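Local coordinates for PTS-dependent dihydroxyacetone kinase operon regulatory protein (PDB 4LRZ), which positively regulates transcription of the dhaKLM operon from a sigma-70 promoter and represses its own expression, at residues F[146-151]-F[177-182]; F[70-75]-F[167-172]. All coordinates share one frame; numbering follows the deposited sequence.

Both contacts lie in the GAF domain of the sensor part of this regulator, and both reach the same antiparallel sheet. Contact 1 is in the core. It sets the face of strand 143-151 that carries Cys146, Thr148 and Leu150 against the start of the long helix 174-211, with methyl groups and one hydroxyl pair. Contact 2 is at the surface. It joins the lead-in to strand 74-79 with the loop that runs from strand 157-166 to the same long helix, and it relies on polar groups, a weak hydrogen bond and a shared water. The two centres are about 16 Å apart and the contacts do not touch each other. Each also reaches the second subunit.

Contact 1 of 2, residues F[146-151]-F[177-182]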
loop_
_atom_site.group_PDB
_atom_site.type_symbol
_atom_site.label_atom_id
_atom_site.label_comp_id
_atom_site.label_asym_id
_atom_site.label_seq_id
_atom_site.Cartn_x
_atom_site.Cartn_y
_atom_site.Cartn_z
ATOM N N CYS F 146 13.477 -5.605 -21.481
ATOM C CA CYS F 146 13.699 -5.378 -20.063
ATOM C C CYS F 146 12.534 -6.010 -19.339
ATOM O O CYS F 146 11.385 -5.940 -19.800
ATOM C CB CYS F 146 13.674 -3.882 -19.722
ATOM S SG CYS F 146 14.960 -2.904 -20.507
ATOM N N ALA F 147 12.799 -6.562 -18.166
ATOM C CA ALA F 147 11.726 -7.168 -17.397
ATOM C C ALA F 147 12.050 -7.187 -15.923
ATOM O O ALA F 147 13.225 -7.226 -15.489
ATOM C CB ALA F 147 11.428 -8.589 -17.916
ATOM N N THR F 148 10.997 -7.176 -15.138
ATOM C CA THR F 148 11.172 -7.268 -13.721
ATOM C C THR F 148 10.060 -8.161 -13.230
ATOM O O THR F 148 8.936 -8.017 -13.675
ATOM C CB THR F 148 11.060 -5.845 -13.062
ATOM O OG1 THR F 148 12.092 -4.997 -13.609
ATOM C CG2 THR F 148 11.247 -5.928 -11.579
ATOM N N PRO F 149 10.355 -9.050 -12.279
ATOM C CA PRO F 149 9.296 -9.853 -11.728
ATOM C C PRO F 149 8.471 -9.065 -10.690
ATOM O O PRO F 149 8.998 -8.146 -10.055
ATOM C CB PRO F 149 10.062 -10.997 -11.050
ATOM C CG PRO F 149 11.351 -10.419 -10.645
ATOM C CD PRO F 149 11.679 -9.447 -11.742
ATOM N N LEU F 150 7.202 -9.436 -10.518
ATOM C CA LEU F 150 6.482 -8.882 -9.406
ATOM C C LEU F 150 5.852 -9.889 -8.482
ATOM O O LEU F 150 5.541 -11.042 -8.869
ATOM C CB LEU F 150 5.470 -7.836 -9.842
ATOM C CG LEU F 150 4.088 -8.240 -10.280
ATOM C CD1 LEU F 150 3.186 -7.527 -9.344
ATOM C CD2 LEU F 150 3.919 -7.701 -11.691
ATOM N N PHE F 151 5.638 -9.417 -7.259
ATOM C CA PHE F 151 5.303 -10.296 -6.146
ATOM C C PHE F 151 3.964 -10.035 -5.450
ATOM O O PHE F 151 3.483 -8.930 -5.406
ATOM C CB PHE F 151 6.480 -10.347 -5.163
ATOM C CG PHE F 151 7.781 -10.820 -5.801
ATOM C CD1 PHE F 151 8.045 -12.179 -5.953
ATOM C CD2 PHE F 151 8.731 -9.885 -6.279
ATOM C CE1 PHE F 151 9.275 -12.638 -6.571
ATOM C CE2 PHE F 151 9.955 -10.304 -6.868
ATOM C CZ PHE F 151 10.226 -11.688 -7.022
ATOM N N LEU F 177 12.433 1.624 -15.205
ATOM C CA LEU F 177 11.008 1.843 -15.401
ATOM C C LEU F 177 10.158 0.591 -15.167
ATOM O O LEU F 177 9.119 0.654 -14.506
ATOM C CB LEU F 177 10.737 2.426 -16.785
ATOM C CG LEU F 177 9.243 2.630 -17.133
ATOM C CD1 LEU F 177 8.559 3.737 -16.315
ATOM C CD2 LEU F 177 9.087 2.931 -18.600
ATOM N N THR F 178 10.598 -0.559 -15.715
ATOM C CA THR F 178 9.892 -1.817 -15.490
ATOM C C THR F 178 9.990 -2.147 -13.999
ATOM O O THR F 178 9.002 -2.532 -13.391
ATOM C CB THR F 178 10.391 -3.016 -16.407
ATOM O OG1 THR F 178 11.656 -3.503 -15.949
ATOM C CG2 THR F 178 10.506 -2.594 -17.861
ATOM N N LEU F 179 11.169 -1.956 -13.409
ATOM C CA LEU F 179 11.317 -2.176 -11.985
ATOM C C LEU F 179 10.355 -1.349 -11.104
ATOM O O LEU F 179 9.653 -1.855 -10.208
ATOM C CB LEU F 179 12.777 -1.937 -11.586
ATOM C CG LEU F 179 13.206 -1.898 -10.125
ATOM C CD1 LEU F 179 13.303 -3.269 -9.546
ATOM C CD2 LEU F 179 14.518 -1.233 -10.033
ATOM N N ALA F 180 10.289 -0.073 -11.377
ATOM C CA ALA F 180 9.446 0.802 -10.586
ATOM C C ALA F 180 7.965 0.455 -10.765
ATOM O O ALA F 180 7.190 0.533 -9.796
ATOM C CB ALA F 180 9.726 2.238 -10.990
ATOM N N ILE F 181 7.564 0.103 -11.994
ATOM C CA ILE F 181 6.183 -0.321 -12.272
ATOM C C ILE F 181 5.890 -1.677 -11.626
ATOM O O ILE F 181 4.863 -1.830 -10.989
ATOM C CB ILE F 181 5.858 -0.343 -13.746
ATOM C CG1 ILE F 181 5.830 1.079 -14.289
ATOM C CG2 ILE F 181 4.530 -0.998 -14.015
ATOM C CD1 ILE F 181 5.863 1.109 -15.805
ATOM N N ALA F 182 6.812 -2.629 -11.709
ATOM C CA ALA F 182 6.589 -3.919 -10.977
ATOM C C ALA F 182 6.453 -3.687 -9.510
ATOM O O ALA F 182 5.568 -4.243 -8.870
ATOM C CB ALA F 182 7.694 -5.030 -11.248
#
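Thr148 and Thr178 meet through their hydroxyls, OG1 to OG1 at 2.8 Å, in a hydrogen bond where either could be the donor. Their side chains slant across each other. The Thr148 hydroxyl lies beside its own backbone N (chi1 -60°). This leaves its methyl, CG2, on the side of the next helical turn, where it touches Ala182 CB at 3.7 Å. One helical turn thus offers Thr178 and Ala182 to the strand, and Thr148 meets both. Leu179 adds a branch methyl, with CD1 3.9 Å from Thr148 CG2. Ala182 CB is also 3.6 Å from Pro149 O and 3.8 Å from Leu150 CB. The small Ala182 side chain is consistent with the close approach: the axes of the strand and helix segments come to 7.0 Å and run nearly parallel, 19° apart. At the other end of the contact, Cys146 CB packs on Thr178 CG2 at 3.9 Å.

Thr178 OG1 also hydrogen-bonds to Leu175 O, one turn earlier in the helix. Its chi1 of 75° sets OG1 between the backbone N and carbonyl carbon, within reach of both partners. The buried hydroxyl is therefore gripped twice. Cys146, Thr148 and Leu150 point to the helix, as alternate residues of a strand do. Ala147 and Pro149 point away and pack on Ala121 of helix 117-124, so the two helices lie on opposite faces of the GAF sheet. Within that sheet, strand 143-151 pairs with strand 157-166 on one side and with Val128 of strand 128-131 on the other. Other positions of the same helical turn, Leu177, Ala180 and Ile181, pack against Pro176, Glu184 and Ala180 of the second subunit.

Contact 2 of 2, residues F[70-75]-F[167-172]; sequences PRECAL and VEQTTA
Glu72 and Gln169 are the nearest backbone positions, with CA atoms 7.7 Å apart. The two loops meet at the surface of the GAF domain. Glu72 is the centre of an inverse gamma turn, closed by a weak hydrogen bond from Cys73 N to Arg71 O, just before strand 74-79. Across from it, a short 3-10 turn at 167-168 leads into Gln169.

The Glu72 and Gln169 side chains cross at about a right angle, their carboxylate and amide planes 65° apart. Gln169 NE2 lies 3.1 Å from Glu72 OE1, and Gln169 OE1 sits 3.3 Å from Glu72 CB. Replacing Glu72 with an alanine would probably leave the Gln169 amide without its carboxylate neighbour and more able to turn.

Arg71 reaches over with CG anti to its backbone N (chi1 158°). Its NH2 makes a weak hydrogen bond to Gln169 O at 3.3 Å. The stronger partner is Asp174, whose carboxylate forms a salt bridge with Arg71 NH2 and a hydrogen bond with Thr171 OG1. Asp174, at the start of helix 174-211, thus bonds to both loops. Thr171 OG1 also caps Ala173 N weakly and hydrogen-bonds to Thr171 OG1 of the second subunit. The guanidinium has Thr171 CG2 over one face, toward the rim, and Cys73 CB over the other. One water joins the loops: it accepts from Arg71 NE and donates to Glu72 O and, at 2.8 Å, to Gln169 OE1.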
loop_
_atom_site.group_PDB
_atom_site.type_symbol
_atom_site.label_atom_id
_atom_site.label_comp_id
_atom_site.label_asym_id
_atom_site.label_seq_id
_atom_site.Cartn_x
_atom_site.Cartn_y
_atom_site.Cartn_z
ATOM N N PRO F 70 5.594 9.629 -28.310
ATOM C CA PRO F 70 5.903 8.650 -29.367
ATOM C C PRO F 70 7.251 7.954 -29.173
ATOM O O PRO F 70 8.236 8.591 -28.763
ATOM C CB PRO F 70 5.961 9.502 -30.640
ATOM C CG PRO F 70 6.243 10.964 -30.137
ATOM C CD PRO F 70 6.164 10.960 -28.626
ATOM N N ARG F 71 7.271 6.659 -29.485
ATOM C CA ARG F 71 8.383 5.784 -29.210
ATOM C C ARG F 71 8.051 4.407 -29.817
ATOM O O ARG F 71 6.916 3.956 -29.725
ATOM C CB ARG F 71 8.583 5.683 -27.700
ATOM C CG ARG F 71 9.309 4.464 -27.283
ATOM C CD ARG F 71 10.122 4.591 -26.006
ATOM N NE ARG F 71 11.318 3.746 -26.169
ATOM C CZ ARG F 71 11.967 3.123 -25.200
ATOM N NH1 ARG F 71 11.548 3.197 -23.931
ATOM N NH2 ARG F 71 13.040 2.424 -25.505
ATOM N N GLU F 72 9.011 3.762 -30.465
ATOM C CA GLU F 72 8.811 2.383 -30.970
ATOM C C GLU F 72 9.048 1.368 -29.855
ATOM O O GLU F 72 10.174 0.909 -29.662
ATOM C CB GLU F 72 9.748 2.085 -32.151
ATOM C CG GLU F 72 9.385 2.776 -33.494
ATOM C CD GLU F 72 10.491 2.666 -34.559
ATOM O OE1 GLU F 72 11.102 3.718 -34.873
ATOM O OE2 GLU F 72 10.763 1.551 -35.091
ATOM N N CYS F 73 8.003 1.045 -29.094
ATOM C CA CYS F 73 8.151 0.090 -28.027
ATOM C C CYS F 73 6.816 -0.523 -27.630
ATOM O O CYS F 73 5.770 -0.060 -28.038
ATOM C CB CYS F 73 8.836 0.702 -26.797
ATOM S SG CYS F 73 7.720 1.629 -25.740
ATOM N N ALA F 74 6.874 -1.578 -26.833
ATOM C CA ALA F 74 5.692 -2.294 -26.414
ATOM C C ALA F 74 5.897 -2.628 -24.967
ATOM O O ALA F 74 7.029 -2.873 -24.510
ATOM C CB ALA F 74 5.560 -3.565 -27.225
ATOM N N LEU F 75 4.794 -2.704 -24.252
ATOM C CA LEU F 75 4.832 -3.078 -22.850
ATOM C C LEU F 75 3.960 -4.342 -22.702
ATOM O O LEU F 75 2.889 -4.440 -23.342
ATOM C CB LEU F 75 4.306 -1.917 -22.010
ATOM C CG LEU F 75 5.121 -0.602 -22.042
ATOM C CD1 LEU F 75 4.269 0.645 -21.695
ATOM C CD2 LEU F 75 6.296 -0.682 -21.097
ATOM N N VAL F 167 16.453 -2.951 -30.869
ATOM C CA VAL F 167 17.687 -2.871 -30.104
ATOM C C VAL F 167 18.383 -1.490 -30.221
ATOM O O VAL F 167 18.879 -0.968 -29.221
ATOM C CB VAL F 167 18.642 -4.075 -30.448
ATOM C CG1 VAL F 167 19.357 -3.858 -31.743
ATOM C CG2 VAL F 167 19.626 -4.312 -29.330
ATOM N N GLU F 168 18.391 -0.895 -31.417
ATOM C CA GLU F 168 19.027 0.421 -31.619
ATOM C C GLU F 168 18.367 1.580 -30.836
ATOM O O GLU F 168 18.994 2.611 -30.619
ATOM C CB GLU F 168 19.160 0.774 -33.126
ATOM C CG GLU F 168 17.846 1.283 -33.837
ATOM C CD GLU F 168 16.931 0.152 -34.438
ATOM O OE1 GLU F 168 17.226 -1.081 -34.277
ATOM O OE2 GLU F 168 15.905 0.529 -35.079
ATOM N N GLN F 169 17.120 1.405 -30.402
ATOM C CA GLN F 169 16.416 2.471 -29.687
ATOM C C GLN F 169 16.304 2.302 -28.172
ATOM O O GLN F 169 15.558 3.028 -27.523
ATOM C CB GLN F 169 15.019 2.620 -30.249
ATOM C CG GLN F 169 14.979 3.032 -31.683
ATOM C CD GLN F 169 13.580 2.989 -32.195
ATOM O OE1 GLN F 169 12.660 3.566 -31.591
ATOM N NE2 GLN F 169 13.384 2.284 -33.301
ATOM N N THR F 170 17.032 1.350 -27.610
ATOM C CA THR F 170 16.961 1.106 -26.180
ATOM C C THR F 170 17.352 2.373 -25.421
ATOM O O THR F 170 18.149 3.133 -25.913
ATOM C CB THR F 170 17.821 -0.115 -25.771
ATOM O OG1 THR F 170 17.454 -0.519 -24.441
ATOM C CG2 THR F 170 19.321 0.200 -25.844
ATOM N N THR F 171 16.760 2.640 -24.264
ATOM C CA THR F 171 17.273 3.749 -23.435
ATOM C C THR F 171 17.672 3.243 -22.055
ATOM O O THR F 171 17.185 2.208 -21.605
ATOM C CB THR F 171 16.295 4.979 -23.287
ATOM O OG1 THR F 171 15.351 4.748 -22.241
ATOM C CG2 THR F 171 15.538 5.263 -24.562
ATOM N N ALA F 172 18.530 3.999 -21.385
ATOM C CA ALA F 172 19.022 3.667 -20.053
ATOM C C ALA F 172 17.924 3.684 -18.953
ATOM O O ALA F 172 18.097 3.131 -17.865
ATOM C CB ALA F 172 20.192 4.621 -19.692
HETATM O O HOH W 1 12.086 2.662 -28.971
#